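Long-range contacts in TetR family transcriptional regulator (Chloroflexus aurantiacus, PDB 3NRG), which probably binds cis-regulatory DNA through an N-terminal helix-turn-helix domain and acts as a TetR-family transcription factor: residues 100-105 / 171-176; 59-64 / 120-125. One frame throughout, in Å; residues are numbered along the deposited sequence. Where two conformers were deposited one is given.

Contact 1 of 2, residues 100-105 / 171-176; sequences QFQFHN and LGNHLI
Q102 and F103, on the last turn of helix 87-104, meet G172, N173, L175 and I176 of helix 157-179 in a helix-helix contact inside the all-helical C-terminal domain of this TetR-family regulator. The two short axes pass 10.3 Å apart and are inclined at 58°. Their backbones come nearest where G172, lacking a side chain, leaves room for the amide of Q102.

The polar part centres on that amide. CG of Q102 stands anti to the backbone N (chi1 -171°) and the chain runs on extended, which carries the amide across to the facing helix. Q102 OE1 lies 3.4 Å from CA of G172. Q102 NE2 comes within 3.2 Å of N173 OD1, the two amide planes turned 61° against each other. Q102 also touches A109 and N173 touches Y113, both of helix 106-114, so this part of the contact extends to a third helix.

The apolar part is built by F103 and I176, whose side chains run alongside one another, pointing opposite ways. F103 CE1 packs 3.6 Å from I176 CG1, an oblique approach, while CB of L175 sits more loosely at the ring edge. F103 also reaches M199 of helix 196-214, and L175 touches V202 there.

One water joins the helices where the backbone of helix 157-179 is kinked and the N of N173 has no bond to the preceding turn: it accepts from N173 N at 3.0 Å and donates to Q102 OE1 at 3.2 Å.

Contact 2 of 2, residues 59-64 / 120-125; sequences DCYLYL and VPLPAE
An apolar contact between the DNA-binding and C-terminal domains sets Y61 and L62, near the start of helix 57-78, against V120, P121, L122 and P123, the loop leading into helix 124-147. Y61 carries much of it. Its CG is anti to the backbone N (chi1 -177°), and the side chain, roughly perpendicular to those of V120 and L122, brings its ring in among them. CG of L122 meets the ring edge in plane, 3.7 Å from Y61 CE2. V120 comes obliquely, with V120 CB 3.6 Å from Y61 CE2, and both methyls of V120 lie against the same side of the phenol oxygen, CG1 of V120 3.4 Å from Y61 OH.

L62 divides its methyls between neighbours. CD1 of L62 packs 3.9 Å from L122 CD2 and also touches the carbonyl O of P121, the centre of an inverse gamma turn; CD2 of L62 meets the pyrrolidine ring of P123 at its CD, 4.1 Å away.

Beyond the two segments, Y31 stacks edge-to-face with Y61 and touches P121, while M127 of helix 124-147 packs against V120 and L122. Helix 12-28 receives C60 and L64 from helix 57-78, joining this end of the helix to the N-terminal bundle.

The two contacts lie 23 Å apart between centres and do not touch, their nearest atoms being about 8 Å apart. Their segments alternate along the chain: 59-64, 100-105, 120-125, 171-176. Contact 1 joins two helices of the C-terminal domain, whereas contact 2 brings helix 57-78 of the DNA-binding part against the segment entering helix 124-147. Helix 57-78 links the two regions: it bears 59-64 near its start, and farther along Q71, K72 and F75 touch residues of 100-105. In well-studied ligand-responsive TetR proteins the corresponding helix helps relay ligand binding to the DNA-binding domain; the placement here is consistent with such a role, which is not established for this protein.

Contact 1 of 2, residues 100-105 / 171-176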
loop_
_atom_site.group_PDB
_atom_site.type_symbol
_atom_site.label_atom_id
_atom_site.label_comp_id
_atom_site.label_asym_id
_atom_site.label_seq_id
_atom_site.Cartn_x
_atom_site.Cartn_y
_atom_site.Cartn_z
ATOM N N GLN A 100 4.263 7.084 4.276
ATOM C CA GLN A 100 3.743 7.203 5.644
ATOM C C GLN A 100 2.637 6.180 5.919
ATOM O O GLN A 100 2.594 5.611 7.011
ATOM C CB GLN A 100 3.253 8.631 5.940
ATOM C CG GLN A 100 4.377 9.664 6.113
ATOM C CD GLN A 100 5.291 9.352 7.276
ATOM O OE1 GLN A 100 6.394 8.820 7.101
ATOM N NE2 GLN A 100 4.859 9.695 8.487
ATOM N N PHE A 101 1.771 5.913 4.915
ATOM C CA PHE A 101 0.705 4.914 5.042
ATOM C C PHE A 101 1.293 3.503 5.208
ATOM O O PHE A 101 0.754 2.694 5.967
ATOM C CB PHE A 101 -0.258 4.964 3.831
ATOM C CG PHE A 101 -1.321 3.890 3.885
ATOM C CD1 PHE A 101 -2.378 3.980 4.787
ATOM C CD2 PHE A 101 -1.209 2.738 3.115
ATOM C CE1 PHE A 101 -3.299 2.936 4.915
ATOM C CE2 PHE A 101 -2.144 1.705 3.231
ATOM C CZ PHE A 101 -3.187 1.814 4.125
ATOM N N GLN A 102 2.388 3.213 4.482
ATOM C CA GLN A 102 3.088 1.938 4.550
ATOM C C GLN A 102 3.704 1.722 5.954
ATOM O O GLN A 102 3.581 0.639 6.514
ATOM C CB GLN A 102 4.180 1.876 3.467
ATOM C CG GLN A 102 4.820 0.494 3.325
ATOM C CD GLN A 102 6.079 0.504 2.495
ATOM O OE1 GLN A 102 6.205 1.239 1.503
ATOM N NE2 GLN A 102 7.017 -0.367 2.852
ATOM N N PHE A 103 4.344 2.766 6.515
ATOM C CA PHE A 103 4.995 2.697 7.828
ATOM C C PHE A 103 3.988 2.560 8.997
ATOM O O PHE A 103 4.329 1.947 10.019
ATOM C CB PHE A 103 5.912 3.917 8.041
ATOM C CG PHE A 103 7.136 4.009 7.139
ATOM C CD1 PHE A 103 7.445 2.983 6.244
ATOM C CD2 PHE A 103 8.005 5.092 7.226
ATOM C CE1 PHE A 103 8.577 3.065 5.426
ATOM C CE2 PHE A 103 9.147 5.161 6.420
ATOM C CZ PHE A 103 9.427 4.147 5.528
ATOM N N HIS A 104 2.749 3.138 8.846
ATOM C CA HIS A 104 1.711 3.065 9.883
ATOM C C HIS A 104 0.839 1.811 9.727
ATOM O O HIS A 104 0.239 1.348 10.703
ATOM C CB HIS A 104 0.841 4.335 9.883
ATOM C CG HIS A 104 1.545 5.550 10.407
ATOM N ND1 HIS A 104 2.054 6.515 9.555
ATOM C CD2 HIS A 104 1.804 5.917 11.683
ATOM C CE1 HIS A 104 2.595 7.436 10.336
ATOM N NE2 HIS A 104 2.466 7.122 11.624
ATOM N N ASN A 105 0.775 1.253 8.500
ATOM C CA ASN A 105 0.000 0.036 8.220
ATOM C C ASN A 105 0.861 -0.955 7.421
ATOM O O ASN A 105 0.558 -1.235 6.258
ATOM C CB ASN A 105 -1.296 0.382 7.470
ATOM C CG ASN A 105 -2.215 1.281 8.259
ATOM O OD1 ASN A 105 -2.230 2.503 8.081
ATOM N ND2 ASN A 105 -2.979 0.696 9.182
ATOM N N LEU A 171 9.946 2.563 -3.475
ATOM C CA LEU A 171 10.753 3.422 -2.596
ATOM C C LEU A 171 10.676 3.077 -1.104
ATOM O O LEU A 171 11.713 2.953 -0.465
ATOM C CB LEU A 171 10.516 4.922 -2.845
ATOM C CG LEU A 171 11.514 5.879 -2.133
ATOM C CD1 LEU A 171 12.981 5.517 -2.468
ATOM C CD2 LEU A 171 11.227 7.326 -2.470
ATOM N N GLY A 172 9.462 2.893 -0.584
ATOM C CA GLY A 172 9.234 2.560 0.821
ATOM C C GLY A 172 10.020 1.357 1.290
ATOM O O GLY A 172 10.706 1.421 2.314
ATOM N N ASN A 173 9.974 0.264 0.509
ATOM C CA ASN A 173 10.712 -0.964 0.811
ATOM C C ASN A 173 12.213 -0.720 0.817
ATOM O O ASN A 173 12.923 -1.269 1.665
ATOM C CB ASN A 173 10.353 -2.073 -0.187
ATOM C CG ASN A 173 8.899 -2.492 -0.147
ATOM O OD1 ASN A 173 8.270 -2.575 0.922
ATOM N ND2 ASN A 173 8.346 -2.813 -1.310
ATOM N N HIS A 174 12.700 0.125 -0.113
ATOM C CA HIS A 174 14.120 0.451 -0.200
ATOM C C HIS A 174 14.590 1.283 0.993
ATOM O O HIS A 174 15.682 1.042 1.513
ATOM C CB HIS A 174 14.442 1.159 -1.520
ATOM C CG HIS A 174 15.907 1.375 -1.722
ATOM N ND1 HIS A 174 16.779 0.307 -1.882
ATOM C CD2 HIS A 174 16.615 2.525 -1.747
ATOM C CE1 HIS A 174 17.979 0.842 -2.014
ATOM N NE2 HIS A 174 17.930 2.174 -1.952
ATOM N N LEU A 175 13.765 2.258 1.431
ATOM C CA LEU A 175 14.066 3.102 2.595
ATOM C C LEU A 175 14.268 2.244 3.838
ATOM O O LEU A 175 15.266 2.412 4.540
ATOM C CB LEU A 175 12.936 4.129 2.836
ATOM C CG LEU A 175 12.705 5.155 1.730
ATOM C CD1 LEU A 175 11.493 5.976 2.017
ATOM C CD2 LEU A 175 13.917 6.043 1.539
ATOM N N ILE A 176 13.343 1.278 4.073
ATOM C CA ILE A 176 13.410 0.331 5.195
ATOM C C ILE A 176 14.690 -0.502 5.100
ATOM O O ILE A 176 15.448 -0.579 6.065
ATOM C CB ILE A 176 12.135 -0.572 5.231
ATOM C CG1 ILE A 176 10.879 0.257 5.566
ATOM C CG2 ILE A 176 12.306 -1.727 6.219
ATOM C CD1 ILE A 176 9.547 -0.447 5.244
HETATM O O HOH W 1 7.478 0.233 -1.220
#

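Contact 2 of 2, residues 59-64 / 120-125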
loop_
_atom_site.group_PDB
_atom_site.type_symbol
_atom_site.label_atom_id
_atom_site.label_comp_id
_atom_site.label_asym_id
_atom_site.label_seq_id
_atom_site.Cartn_x
_atom_site.Cartn_y
_atom_site.Cartn_z
ATOM N N ASP A 59 -12.849 -15.080 0.523
ATOM C CA ASP A 59 -13.638 -14.028 1.175
ATOM C C ASP A 59 -12.826 -13.282 2.226
ATOM O O ASP A 59 -12.955 -12.056 2.349
ATOM C CB ASP A 59 -14.922 -14.607 1.794
ATOM C CG ASP A 59 -15.969 -15.045 0.779
ATOM O OD1 ASP A 59 -15.689 -14.962 -0.444
ATOM O OD2 ASP A 59 -17.069 -15.462 1.204
ATOM N N CYS A 60 -11.956 -14.013 2.959
ATOM C CA CYS A 60 -11.083 -13.423 3.976
ATOM C C CYS A 60 -10.035 -12.506 3.333
ATOM O O CYS A 60 -9.808 -11.402 3.821
ATOM C CB CYS A 60 -10.434 -14.509 4.828
ATOM S SG CYS A 60 -9.513 -13.881 6.250
ATOM N N TYR A 61 -9.434 -12.950 2.212
ATOM C CA TYR A 61 -8.447 -12.167 1.470
ATOM C C TYR A 61 -9.059 -10.884 0.887
ATOM O O TYR A 61 -8.425 -9.828 0.937
ATOM C CB TYR A 61 -7.805 -13.011 0.361
ATOM C CG TYR A 61 -6.716 -12.278 -0.392
ATOM C CD1 TYR A 61 -5.452 -12.107 0.164
ATOM C CD2 TYR A 61 -6.949 -11.755 -1.662
ATOM C CE1 TYR A 61 -4.449 -11.422 -0.517
ATOM C CE2 TYR A 61 -5.951 -11.075 -2.358
ATOM C CZ TYR A 61 -4.702 -10.906 -1.778
ATOM O OH TYR A 61 -3.709 -10.235 -2.449
ATOM N N LEU A 62 -10.286 -10.980 0.335
ATOM C CA LEU A 62 -11.008 -9.831 -0.223
ATOM C C LEU A 62 -11.293 -8.790 0.851
ATOM O O LEU A 62 -11.177 -7.590 0.588
ATOM C CB LEU A 62 -12.325 -10.284 -0.875
ATOM C CG LEU A 62 -12.318 -10.415 -2.398
ATOM C CD1 LEU A 62 -11.528 -11.641 -2.848
ATOM C CD2 LEU A 62 -13.728 -10.503 -2.937
ATOM N N TYR A 63 -11.670 -9.247 2.069
ATOM C CA TYR A 63 -11.938 -8.368 3.211
ATOM C C TYR A 63 -10.672 -7.579 3.600
ATOM O O TYR A 63 -10.748 -6.374 3.843
ATOM C CB TYR A 63 -12.470 -9.194 4.408
ATOM C CG TYR A 63 -12.520 -8.434 5.719
ATOM C CD1 TYR A 63 -13.528 -7.507 5.973
ATOM C CD2 TYR A 63 -11.595 -8.683 6.728
ATOM C CE1 TYR A 63 -13.586 -6.812 7.181
ATOM C CE2 TYR A 63 -11.641 -7.992 7.940
ATOM C CZ TYR A 63 -12.644 -7.062 8.165
ATOM O OH TYR A 63 -12.704 -6.389 9.361
ATOM N N LEU A 64 -9.514 -8.258 3.623
ATOM C CA LEU A 64 -8.237 -7.641 3.966
ATOM C C LEU A 64 -7.772 -6.641 2.892
ATOM O O LEU A 64 -7.208 -5.596 3.234
ATOM C CB LEU A 64 -7.166 -8.717 4.206
ATOM C CG LEU A 64 -7.421 -9.682 5.374
ATOM C CD1 LEU A 64 -6.452 -10.795 5.350
ATOM C CD2 LEU A 64 -7.363 -8.967 6.717
ATOM N N VAL A 120 -3.369 -14.117 -6.936
ATOM C CA VAL A 120 -4.393 -13.984 -5.902
ATOM C C VAL A 120 -5.807 -13.936 -6.509
ATOM O O VAL A 120 -5.981 -13.431 -7.620
ATOM C CB VAL A 120 -4.112 -12.791 -4.946
ATOM C CG1 VAL A 120 -2.870 -13.053 -4.093
ATOM C CG2 VAL A 120 -3.981 -11.475 -5.714
ATOM N N PRO A 121 -6.827 -14.505 -5.825
ATOM C CA PRO A 121 -8.170 -14.514 -6.411
ATOM C C PRO A 121 -8.961 -13.249 -6.105
ATOM O O PRO A 121 -9.709 -13.200 -5.128
ATOM C CB PRO A 121 -8.807 -15.766 -5.810
ATOM C CG PRO A 121 -8.091 -15.974 -4.506
ATOM C CD PRO A 121 -6.805 -15.187 -4.514
ATOM N N LEU A 122 -8.791 -12.224 -6.943
ATOM C CA LEU A 122 -9.506 -10.962 -6.796
ATOM C C LEU A 122 -10.417 -10.724 -8.001
ATOM O O LEU A 122 -10.069 -11.123 -9.117
ATOM C CB LEU A 122 -8.516 -9.787 -6.636
ATOM C CG LEU A 122 -7.769 -9.702 -5.295
ATOM C CD1 LEU A 122 -6.638 -8.710 -5.374
ATOM C CD2 LEU A 122 -8.721 -9.338 -4.136
ATOM N N PRO A 123 -11.585 -10.053 -7.815
ATOM C CA PRO A 123 -12.461 -9.784 -8.967
ATOM C C PRO A 123 -11.801 -8.856 -9.984
ATOM O O PRO A 123 -10.884 -8.105 -9.632
ATOM C CB PRO A 123 -13.701 -9.132 -8.331
ATOM C CG PRO A 123 -13.603 -9.424 -6.870
ATOM C CD PRO A 123 -12.153 -9.507 -6.566
ATOM N N ALA A 124 -12.268 -8.906 -11.252
ATOM C CA ALA A 124 -11.728 -8.095 -12.352
ATOM C C ALA A 124 -11.611 -6.598 -12.000
ATOM O O ALA A 124 -10.562 -5.994 -12.244
ATOM C CB ALA A 124 -12.577 -8.279 -13.601
ATOM N N GLU A 125 -12.677 -6.011 -11.399
ATOM C CA GLU A 125 -12.694 -4.590 -11.024
ATOM C C GLU A 125 -11.690 -4.256 -9.914
ATOM O O GLU A 125 -11.057 -3.204 -9.966
ATOM C CB GLU A 125 -14.126 -4.098 -10.674
ATOM C CG GLU A 125 -14.784 -4.792 -9.480
ATOM C CD GLU A 125 -15.456 -6.126 -9.757
ATOM O OE1 GLU A 125 -15.492 -6.553 -10.935
ATOM O OE2 GLU A 125 -15.975 -6.733 -8.790
#